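Local atomic coordinates of Rho GTPase-activating protein 26 (Gallus gallus, PDB entry 1F7C), a protein that stimulates GTP hydrolysis by the Rho-family GTPases RhoA and Cdc42, the chain described here being its RhoGAP (BH) domain. Residues 136-139 with 140-144; 144-147 with 148-152; 205-208 with 209-213. All coordinates share one frame; numbering follows the deposited sequence.

Contact 1 of 3, residues 136-139 with 140-144; sequences EIHS and LVHRL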
ATOM      1  N   GLU A 136      -9.115  11.851 -12.461  1.00 39.75           N
ATOM      2  CA  GLU A 136      -8.719  12.765 -11.386  1.00 41.16           C
ATOM      3  C   GLU A 136      -7.641  12.175 -10.493  1.00 37.69           C
ATOM      4  O   GLU A 136      -6.677  12.853 -10.141  1.00 38.05           O
ATOM      5  CB  GLU A 136      -9.930  13.150 -10.526  1.00 44.94           C
ATOM      6  CG  GLU A 136     -10.669  14.379 -11.035  1.00 52.91           C
ATOM      7  CD  GLU A 136      -9.814  15.643 -10.977  1.00 56.53           C
ATOM      8  OE1 GLU A 136     -10.238  16.668 -11.554  1.00 61.45           O
ATOM      9  OE2 GLU A 136      -8.728  15.618 -10.351  1.00 55.77           O
ATOM     10  N   ILE A 137      -7.811  10.910 -10.127  1.00 34.62           N
ATOM     11  CA  ILE A 137      -6.848  10.235  -9.281  1.00 32.38           C
ATOM     12  C   ILE A 137      -5.543  10.085 -10.051  1.00 32.67           C
ATOM     13  O   ILE A 137      -4.460  10.268  -9.494  1.00 31.23           O
ATOM     14  CB  ILE A 137      -7.408   8.865  -8.824  1.00 31.31           C
ATOM     15  CG1 ILE A 137      -8.538   9.115  -7.817  1.00 31.84           C
ATOM     16  CG2 ILE A 137      -6.303   8.005  -8.208  1.00 28.51           C
ATOM     17  CD1 ILE A 137      -9.277   7.890  -7.342  1.00 34.51           C
ATOM     18  N   HIS A 138      -5.651   9.776 -11.339  1.00 32.54           N
ATOM     19  CA  HIS A 138      -4.475   9.622 -12.187  1.00 34.05           C
ATOM     20  C   HIS A 138      -3.666  10.921 -12.157  1.00 34.20           C
ATOM     21  O   HIS A 138      -2.462  10.914 -11.914  1.00 32.80           O
ATOM     22  CB  HIS A 138      -4.893   9.307 -13.626  1.00 35.13           C
ATOM     23  CG  HIS A 138      -3.742   9.066 -14.554  1.00 36.22           C
ATOM     24  ND1 HIS A 138      -3.899   8.936 -15.916  1.00 37.45           N
ATOM     25  CD2 HIS A 138      -2.417   8.911 -14.314  1.00 38.36           C
ATOM     26  CE1 HIS A 138      -2.723   8.713 -16.475  1.00 38.26           C
ATOM     27  NE2 HIS A 138      -1.807   8.693 -15.525  1.00 39.64           N
ATOM     28  N   SER A 139      -4.345  12.032 -12.413  1.00 35.90           N
ATOM     29  CA  SER A 139      -3.716  13.342 -12.395  1.00 37.97           C
ATOM     30  C   SER A 139      -3.133  13.674 -11.016  1.00 37.26           C
ATOM     31  O   SER A 139      -2.049  14.257 -10.908  1.00 37.44           O
ATOM     32  CB  SER A 139      -4.736  14.407 -12.782  1.00 39.21           C
ATOM     33  OG  SER A 139      -4.209  15.689 -12.510  1.00 47.40           O
ATOM     34  N   LEU A 140      -3.855  13.307  -9.962  1.00 35.22           N
ATOM     35  CA  LEU A 140      -3.387  13.566  -8.602  1.00 32.97           C
ATOM     36  C   LEU A 140      -2.124  12.777  -8.267  1.00 31.73           C
ATOM     37  O   LEU A 140      -1.265  13.261  -7.534  1.00 32.95           O
ATOM     38  CB  LEU A 140      -4.485  13.237  -7.583  1.00 31.04           C
ATOM     39  CG  LEU A 140      -5.636  14.250  -7.520  1.00 31.54           C
ATOM     40  CD1 LEU A 140      -6.744  13.715  -6.623  1.00 30.96           C
ATOM     41  CD2 LEU A 140      -5.122  15.583  -6.986  1.00 27.64           C
ATOM     42  N   VAL A 141      -2.010  11.563  -8.793  1.00 29.53           N
ATOM     43  CA  VAL A 141      -0.836  10.752  -8.521  1.00 26.85           C
ATOM     44  C   VAL A 141       0.404  11.350  -9.159  1.00 27.00           C
ATOM     45  O   VAL A 141       1.494  11.284  -8.588  1.00 28.13           O
ATOM     46  CB  VAL A 141      -1.006   9.298  -9.032  1.00 27.37           C
ATOM     47  CG1 VAL A 141       0.331   8.554  -8.957  1.00 24.17           C
ATOM     48  CG2 VAL A 141      -2.067   8.571  -8.203  1.00 22.76           C
ATOM     49  N   HIS A 142       0.248  11.931 -10.341  1.00 29.13           N
ATOM     50  CA  HIS A 142       1.391  12.514 -11.029  1.00 33.45           C
ATOM     51  C   HIS A 142       1.844  13.856 -10.481  1.00 33.35           C
ATOM     52  O   HIS A 142       2.864  14.394 -10.907  1.00 33.02           O
ATOM     53  CB  HIS A 142       1.126  12.602 -12.535  1.00 34.63           C
ATOM     54  CG  HIS A 142       1.518  11.359 -13.263  1.00 41.22           C
ATOM     55  ND1 HIS A 142       0.819  10.175 -13.139  1.00 41.36           N
ATOM     56  CD2 HIS A 142       2.602  11.079 -14.026  1.00 42.87           C
ATOM     57  CE1 HIS A 142       1.460   9.220 -13.787  1.00 42.22           C
ATOM     58  NE2 HIS A 142       2.545   9.741 -14.334  1.00 42.45           N
ATOM     59  N   ARG A 143       1.090  14.379  -9.522  1.00 33.55           N
ATOM     60  CA  ARG A 143       1.444  15.631  -8.902  1.00 35.54           C
ATOM     61  C   ARG A 143       2.193  15.407  -7.587  1.00 34.26           C
ATOM     62  O   ARG A 143       2.758  16.340  -7.019  1.00 35.56           O
ATOM     63  CB  ARG A 143       0.185  16.479  -8.714  1.00 39.50           C
ATOM     64  CG  ARG A 143      -0.361  16.949 -10.058  1.00 44.39           C
ATOM     65  CD  ARG A 143      -1.380  18.046  -9.916  1.00 50.88           C
ATOM     66  NE  ARG A 143      -2.701  17.543  -9.573  1.00 57.23           N
ATOM     67  CZ  ARG A 143      -3.683  18.302  -9.101  1.00 61.39           C
ATOM     68  NH1 ARG A 143      -3.488  19.603  -8.908  1.00 63.65           N
ATOM     69  NH2 ARG A 143      -4.865  17.765  -8.835  1.00 63.58           N
ATOM     70  N   LEU A 144       2.222  14.162  -7.123  1.00 31.79           N
ATOM     71  CA  LEU A 144       2.926  13.825  -5.890  1.00 32.04           C
ATOM     72  C   LEU A 144       4.428  13.869  -6.108  1.00 30.73           C
ATOM     73  O   LEU A 144       4.901  13.726  -7.218  1.00 33.44           O
ATOM     74  CB  LEU A 144       2.580  12.407  -5.427  1.00 33.50           C
ATOM     75  CG  LEU A 144       1.158  12.058  -4.996  1.00 37.89           C
ATOM     76  CD1 LEU A 144       1.055  10.554  -4.763  1.00 36.30           C
ATOM     77  CD2 LEU A 144       0.807  12.822  -3.737  1.00 35.03           C
TER
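H138 and H142 lie one helical turn apart at the C-terminal end of helix 130-141 in the all-helical RhoGAP domain, and their imidazoles meet obliquely, with planes at 77° and centroids 5.2 Å apart. CD2 of H138 comes closest to ND1 of H142, at 3.7 Å, while NE2 of H138 lies beside CE1 of the other ring. H138 can meet its neighbour because its CG stands anti to the backbone N (chi1 -177°), which leans the ring toward H142. NE2 of H138 is bonded to the carbonyl of T218, and P220 packs against both histidines, so this side of the helix is joined to the C-terminal segment of the chain.

I137 and V141 form an apolar pair on another side of the helix, CG2 to CG2 at 4.3 Å. Their side chains face helix 198-210, where both touch L208, and V141 also reaches I215 and F216 of helix 212-217. L140 instead packs on F121 of helix 115-125; its CG lies against the carbonyl oxygen of E136, which also accepts the backbone N-H of L140 at 2.9 Å.

Regular i to i+4 bonding then slackens. The N-H of H142 reaches the carbonyl O of H138 at 3.3 Å and gives only a weak second bond to the carbonyl of S139, and a type I turn from V141 to L144 leads the chain off the helix. R143 folds back beside this end, its chain bent at chi3 (-81°). Its guanidinium presents its edge to the carbonyl of S139, with NE 3.6 Å from S139 O and 3.8 Å from S139 OG.

Contact 2 of 3, residues 144-147 with 148-152; sequences LPEK and NRQML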
ATOM      1  N   LEU A 144       2.222  14.162  -7.123  1.00 31.79           N
ATOM      2  CA  LEU A 144       2.926  13.825  -5.890  1.00 32.04           C
ATOM      3  C   LEU A 144       4.428  13.869  -6.108  1.00 30.73           C
ATOM      4  O   LEU A 144       4.901  13.726  -7.218  1.00 33.44           O
ATOM      5  CB  LEU A 144       2.580  12.407  -5.427  1.00 33.50           C
ATOM      6  CG  LEU A 144       1.158  12.058  -4.996  1.00 37.89           C
ATOM      7  CD1 LEU A 144       1.055  10.554  -4.763  1.00 36.30           C
ATOM      8  CD2 LEU A 144       0.807  12.822  -3.737  1.00 35.03           C
ATOM      9  N   PRO A 145       5.200  14.087  -5.041  1.00 31.55           N
ATOM     10  CA  PRO A 145       6.659  14.115  -5.210  1.00 30.96           C
ATOM     11  C   PRO A 145       7.105  12.709  -5.669  1.00 32.02           C
ATOM     12  O   PRO A 145       6.526  11.694  -5.266  1.00 30.77           O
ATOM     13  CB  PRO A 145       7.174  14.432  -3.803  1.00 29.11           C
ATOM     14  CG  PRO A 145       6.030  15.188  -3.169  1.00 31.37           C
ATOM     15  CD  PRO A 145       4.797  14.488  -3.680  1.00 29.01           C
ATOM     16  N   GLU A 146       8.140  12.662  -6.493  1.00 33.12           N
ATOM     17  CA  GLU A 146       8.678  11.417  -7.024  1.00 35.74           C
ATOM     18  C   GLU A 146       8.692  10.241  -6.048  1.00 35.60           C
ATOM     19  O   GLU A 146       8.157   9.180  -6.350  1.00 32.68           O
ATOM     20  CB  GLU A 146      10.100  11.652  -7.536  1.00 41.11           C
ATOM     21  CG  GLU A 146      10.726  10.450  -8.204  1.00 45.64           C
ATOM     22  CD  GLU A 146       9.994  10.048  -9.468  1.00 51.74           C
ATOM     23  OE1 GLU A 146      10.325   8.976 -10.024  1.00 55.96           O
ATOM     24  OE2 GLU A 146       9.097  10.802  -9.911  1.00 52.85           O
ATOM     25  N   LYS A 147       9.302  10.436  -4.883  1.00 33.87           N
ATOM     26  CA  LYS A 147       9.400   9.383  -3.885  1.00 33.68           C
ATOM     27  C   LYS A 147       8.079   8.763  -3.427  1.00 33.14           C
ATOM     28  O   LYS A 147       8.005   7.548  -3.242  1.00 33.50           O
ATOM     29  CB  LYS A 147      10.199   9.883  -2.671  1.00 36.12           C
ATOM     30  CG  LYS A 147      11.648  10.226  -3.017  1.00 39.72           C
ATOM     31  CD  LYS A 147      12.527  10.445  -1.783  1.00 43.60           C
ATOM     32  CE  LYS A 147      12.095  11.657  -0.982  1.00 42.25           C
ATOM     33  NZ  LYS A 147      13.053  11.956   0.112  1.00 47.31           N
ATOM     34  N   ASN A 148       7.045   9.576  -3.232  1.00 31.93           N
ATOM     35  CA  ASN A 148       5.757   9.042  -2.804  1.00 29.26           C
ATOM     36  C   ASN A 148       5.173   8.241  -3.946  1.00 30.02           C
ATOM     37  O   ASN A 148       4.676   7.132  -3.746  1.00 28.07           O
ATOM     38  CB  ASN A 148       4.786  10.161  -2.427  1.00 29.76           C
ATOM     39  CG  ASN A 148       5.298  11.014  -1.269  1.00 33.51           C
ATOM     40  OD1 ASN A 148       6.332  11.662  -1.383  1.00 28.81           O
ATOM     41  ND2 ASN A 148       4.576  11.006  -0.151  1.00 30.18           N
ATOM     42  N   ARG A 149       5.240   8.813  -5.143  1.00 30.39           N
ATOM     43  CA  ARG A 149       4.722   8.163  -6.336  1.00 30.27           C
ATOM     44  C   ARG A 149       5.415   6.812  -6.558  1.00 30.52           C
ATOM     45  O   ARG A 149       4.759   5.792  -6.803  1.00 27.93           O
ATOM     46  CB  ARG A 149       4.918   9.077  -7.558  1.00 29.61           C
ATOM     47  CG  ARG A 149       4.528   8.420  -8.884  1.00 36.25           C
ATOM     48  CD  ARG A 149       4.514   9.365 -10.092  1.00 36.24           C
ATOM     49  NE  ARG A 149       5.705  10.207 -10.168  1.00 42.84           N
ATOM     50  CZ  ARG A 149       5.794  11.408  -9.605  1.00 45.27           C
ATOM     51  NH1 ARG A 149       4.760  11.904  -8.936  1.00 44.36           N
ATOM     52  NH2 ARG A 149       6.918  12.106  -9.691  1.00 48.51           N
ATOM     53  N   GLN A 150       6.739   6.807  -6.441  1.00 30.04           N
ATOM     54  CA  GLN A 150       7.516   5.600  -6.644  1.00 29.70           C
ATOM     55  C   GLN A 150       7.171   4.476  -5.686  1.00 29.81           C
ATOM     56  O   GLN A 150       6.965   3.347  -6.114  1.00 28.04           O
ATOM     57  CB  GLN A 150       9.004   5.900  -6.540  1.00 34.74           C
ATOM     58  CG  GLN A 150       9.704   6.038  -7.875  1.00 42.71           C
ATOM     59  CD  GLN A 150      11.207   6.218  -7.715  1.00 50.10           C
ATOM     60  OE1 GLN A 150      11.850   5.501  -6.935  1.00 54.31           O
ATOM     61  NE2 GLN A 150      11.776   7.166  -8.458  1.00 49.17           N
ATOM     62  N   MET A 151       7.127   4.773  -4.391  1.00 27.47           N
ATOM     63  CA  MET A 151       6.804   3.746  -3.422  1.00 27.61           C
ATOM     64  C   MET A 151       5.373   3.271  -3.624  1.00 27.44           C
ATOM     65  O   MET A 151       5.085   2.083  -3.531  1.00 24.74           O
ATOM     66  CB  MET A 151       6.966   4.262  -2.002  1.00 28.45           C
ATOM     67  CG  MET A 151       6.879   3.155  -0.997  1.00 34.56           C
ATOM     68  SD  MET A 151       7.539   3.640   0.581  1.00 45.49           S
ATOM     69  CE  MET A 151       9.277   3.692   0.186  1.00 41.58           C
ATOM     70  N   LEU A 152       4.486   4.216  -3.905  1.00 24.87           N
ATOM     71  CA  LEU A 152       3.093   3.913  -4.137  1.00 26.76           C
ATOM     72  C   LEU A 152       2.972   2.985  -5.364  1.00 27.55           C
ATOM     73  O   LEU A 152       2.103   2.112  -5.428  1.00 25.98           O
ATOM     74  CB  LEU A 152       2.340   5.223  -4.380  1.00 27.34           C
ATOM     75  CG  LEU A 152       0.819   5.184  -4.349  1.00 31.74           C
ATOM     76  CD1 LEU A 152       0.332   4.751  -2.957  1.00 30.47           C
ATOM     77  CD2 LEU A 152       0.290   6.563  -4.709  1.00 34.23           C
TER
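The carbonyl oxygen of P145 receives two backbone N-H groups, a straight bond from R149 (3.2 Å, 176°) and a weak one from N148, and so opens the first turn of helix 146-164. P145 occupies the N-cap position of this helix of the RhoGAP domain.

R149 folds its side chain back over that turn. With CG anti to the backbone N (chi1 174°) and the chain bent at chi3, its guanidinium is carried across the start of the helix, where CA of E146 and the carbonyl oxygen of P145 lie over one face. NH1 donates to the carbonyl oxygen of L144 at 2.5 Å, approaching from above the carbonyl plane, and is also weakly bonded to V141 O at the end of the preceding helix. NH2 makes a salt bridge to OE2 of E146, meeting it nearly along the C-O axis. The carboxylate and guanidinium planes are turned 64° apart, and the ion pair rests on one oxygen and one nitrogen instead of a paired, coplanar contact.

The second carboxylate oxygen of E146 serves Q150. NE2 of Q150 bonds to OE1 on its anti side, 2.8 Å away and almost straight, with the acceptor close to the amide plane. E146 thus joins the side chains three and four residues on, and these bonds probably hold its carboxylate against rotation.

The buried N148 lays OD1 against the ring of P145, 3.8 Å from its CB, while ND2 bonds to L112 O. On the buried side, L144 and L152 cross at about a right angle, CD1 to CD2 at 4.1 Å.

Contact 3 of 3, residues 205-208 with 209-213; sequences IEIL and IENHE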
ATOM      1  N   ILE A 205      -7.848   3.224  -2.716  1.00 27.73           N
ATOM      2  CA  ILE A 205      -6.881   2.146  -2.842  1.00 29.08           C
ATOM      3  C   ILE A 205      -7.342   1.153  -3.922  1.00 29.27           C
ATOM      4  O   ILE A 205      -6.535   0.692  -4.733  1.00 28.39           O
ATOM      5  CB  ILE A 205      -6.688   1.414  -1.505  1.00 30.33           C
ATOM      6  CG1 ILE A 205      -6.310   2.427  -0.412  1.00 31.07           C
ATOM      7  CG2 ILE A 205      -5.629   0.329  -1.653  1.00 30.14           C
ATOM      8  CD1 ILE A 205      -5.137   3.341  -0.743  1.00 26.76           C
ATOM      9  N   GLU A 206      -8.639   0.846  -3.934  1.00 26.12           N
ATOM     10  CA  GLU A 206      -9.201  -0.071  -4.911  1.00 27.94           C
ATOM     11  C   GLU A 206      -8.950   0.415  -6.324  1.00 27.99           C
ATOM     12  O   GLU A 206      -8.541  -0.359  -7.188  1.00 29.41           O
ATOM     13  CB  GLU A 206     -10.700  -0.229  -4.701  1.00 30.76           C
ATOM     14  CG  GLU A 206     -11.089  -1.043  -3.486  1.00 33.29           C
ATOM     15  CD  GLU A 206     -12.586  -1.211  -3.398  1.00 36.19           C
ATOM     16  OE1 GLU A 206     -13.246  -1.081  -4.453  1.00 37.50           O
ATOM     17  OE2 GLU A 206     -13.102  -1.479  -2.294  1.00 35.94           O
ATOM     18  N   ILE A 207      -9.204   1.694  -6.565  1.00 28.29           N
ATOM     19  CA  ILE A 207      -8.992   2.267  -7.882  1.00 29.13           C
ATOM     20  C   ILE A 207      -7.520   2.180  -8.287  1.00 27.93           C
ATOM     21  O   ILE A 207      -7.203   1.880  -9.428  1.00 28.46           O
ATOM     22  CB  ILE A 207      -9.446   3.738  -7.924  1.00 30.42           C
ATOM     23  CG1 ILE A 207     -10.970   3.810  -7.779  1.00 32.08           C
ATOM     24  CG2 ILE A 207      -9.016   4.381  -9.234  1.00 30.83           C
ATOM     25  CD1 ILE A 207     -11.512   5.210  -7.492  1.00 31.50           C
ATOM     26  N   LEU A 208      -6.624   2.432  -7.343  1.00 28.85           N
ATOM     27  CA  LEU A 208      -5.196   2.378  -7.625  1.00 27.89           C
ATOM     28  C   LEU A 208      -4.703   0.974  -7.935  1.00 27.60           C
ATOM     29  O   LEU A 208      -3.765   0.808  -8.716  1.00 28.36           O
ATOM     30  CB  LEU A 208      -4.398   2.955  -6.458  1.00 26.42           C
ATOM     31  CG  LEU A 208      -4.478   4.478  -6.289  1.00 29.07           C
ATOM     32  CD1 LEU A 208      -3.628   4.901  -5.104  1.00 25.36           C
ATOM     33  CD2 LEU A 208      -3.997   5.165  -7.554  1.00 25.60           C
ATOM     34  N   ILE A 209      -5.318  -0.032  -7.317  1.00 27.57           N
ATOM     35  CA  ILE A 209      -4.936  -1.423  -7.554  1.00 27.52           C
ATOM     36  C   ILE A 209      -5.437  -1.869  -8.937  1.00 28.74           C
ATOM     37  O   ILE A 209      -4.687  -2.438  -9.727  1.00 27.98           O
ATOM     38  CB  ILE A 209      -5.531  -2.371  -6.473  1.00 27.10           C
ATOM     39  CG1 ILE A 209      -4.889  -2.078  -5.114  1.00 25.95           C
ATOM     40  CG2 ILE A 209      -5.312  -3.840  -6.864  1.00 21.09           C
ATOM     41  CD1 ILE A 209      -5.535  -2.824  -3.957  1.00 22.76           C
ATOM     42  N   GLU A 210      -6.695  -1.569  -9.237  1.00 28.46           N
ATOM     43  CA  GLU A 210      -7.276  -1.963 -10.507  1.00 31.26           C
ATOM     44  C   GLU A 210      -6.818  -1.220 -11.756  1.00 30.96           C
ATOM     45  O   GLU A 210      -6.992  -1.724 -12.858  1.00 31.50           O
ATOM     46  CB  GLU A 210      -8.800  -1.923 -10.407  1.00 34.46           C
ATOM     47  CG  GLU A 210      -9.365  -3.141  -9.693  1.00 43.92           C
ATOM     48  CD  GLU A 210     -10.874  -3.121  -9.591  1.00 50.43           C
ATOM     49  OE1 GLU A 210     -11.532  -2.915 -10.632  1.00 55.35           O
ATOM     50  OE2 GLU A 210     -11.403  -3.318  -8.474  1.00 52.88           O
ATOM     51  N   ASN A 211      -6.221  -0.041 -11.601  1.00 29.56           N
ATOM     52  CA  ASN A 211      -5.772   0.717 -12.763  1.00 28.06           C
ATOM     53  C   ASN A 211      -4.326   1.134 -12.613  1.00 28.52           C
ATOM     54  O   ASN A 211      -3.927   2.169 -13.151  1.00 27.45           O
ATOM     55  CB  ASN A 211      -6.621   1.974 -12.935  1.00 27.57           C
ATOM     56  CG  ASN A 211      -8.106   1.671 -13.013  1.00 31.36           C
ATOM     57  OD1 ASN A 211      -8.621   1.262 -14.055  1.00 28.68           O
ATOM     58  ND2 ASN A 211      -8.803   1.860 -11.897  1.00 31.69           N
ATOM     59  N   HIS A 212      -3.534   0.334 -11.901  1.00 27.08           N
ATOM     60  CA  HIS A 212      -2.142   0.694 -11.669  1.00 30.82           C
ATOM     61  C   HIS A 212      -1.308   0.845 -12.944  1.00 32.05           C
ATOM     62  O   HIS A 212      -0.481   1.749 -13.033  1.00 32.29           O
ATOM     63  CB  HIS A 212      -1.488  -0.302 -10.695  1.00 28.72           C
ATOM     64  CG  HIS A 212      -1.216  -1.645 -11.289  1.00 32.46           C
ATOM     65  ND1 HIS A 212      -0.014  -1.965 -11.884  1.00 34.39           N
ATOM     66  CD2 HIS A 212      -1.999  -2.742 -11.410  1.00 30.96           C
ATOM     67  CE1 HIS A 212      -0.068  -3.201 -12.347  1.00 28.76           C
ATOM     68  NE2 HIS A 212      -1.261  -3.695 -12.073  1.00 32.60           N
ATOM     69  N   GLU A 213      -1.531  -0.011 -13.935  1.00 35.16           N
ATOM     70  CA  GLU A 213      -0.770   0.076 -15.182  1.00 36.95           C
ATOM     71  C   GLU A 213      -0.949   1.439 -15.829  1.00 34.62           C
ATOM     72  O   GLU A 213       0.015   2.141 -16.098  1.00 35.06           O
ATOM     73  CB  GLU A 213      -1.219  -1.008 -16.159  1.00 40.39           C
ATOM     74  CG  GLU A 213      -1.241  -2.402 -15.557  1.00 51.23           C
ATOM     75  CD  GLU A 213      -0.442  -3.413 -16.372  1.00 56.56           C
ATOM     76  OE1 GLU A 213      -0.418  -4.607 -15.985  1.00 57.77           O
ATOM     77  OE2 GLU A 213       0.162  -3.010 -17.394  1.00 59.81           O
TER
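I207 and N211 are joined by two hydrogen bonds that end on a single acceptor, the carbonyl oxygen of I207. The side-chain amide supplies the better of them: ND2 of N211 lies 2.9 Å from I207 O, in the carbonyl plane and on a lone pair. The backbone N of N211 gives the same oxygen a weak bond at 3.1 Å. With CG anti to its own carbonyl carbon (chi1 -55°), the asparagine side chain turns back along the helix, and ND2 also comes within 3.7 Å of CG2 of I207.

Backbone bonding before this point is helical. The N-H of I209 reaches I205 O at 2.9 Å, and that of E210 meets E206 O in a nearly straight bond (170°).

Apolar contact lies on a different side, where CG2 of I205 and CD1 of I209 touch obliquely at 3.9 Å. Both I209 and L208 pack on M156 of helix 146-164, and H212 touches N157 and A160 of the same helix.

Close packing without a bond marks the junction itself: CB of H212 lies 3.2 Å from the carbonyl oxygen of L208. N211 has left helical backbone angles, and its side chain, turned back to I207 O, makes no capping bond to what follows. This is a helix-helix junction of the RhoGAP fold through a single non-helical residue, N211, which ends helix 198-210 and is the N-cap of helix 212-217.

Overall arrangement
Along the chain the contacts come in numerical order. Contacts 1 and 2 share L144 and have centres about 11 Å apart: helix 130-141 ends in the first, and helix 146-164 starts in the second. A weak hydrogen bond from R149 NH1 of contact 2 to V141 O also joins them. Contact 3, at the junction of helices 198-210 and 212-217, follows some fifty residues later but packs back on both, its centre about 12 Å from contact 1 and 15 Å from contact 2. L208 touches I137, V141 and L152, so three helix ends converge in one part of the helical RhoGAP domain, away from the predicted arginine finger, R60.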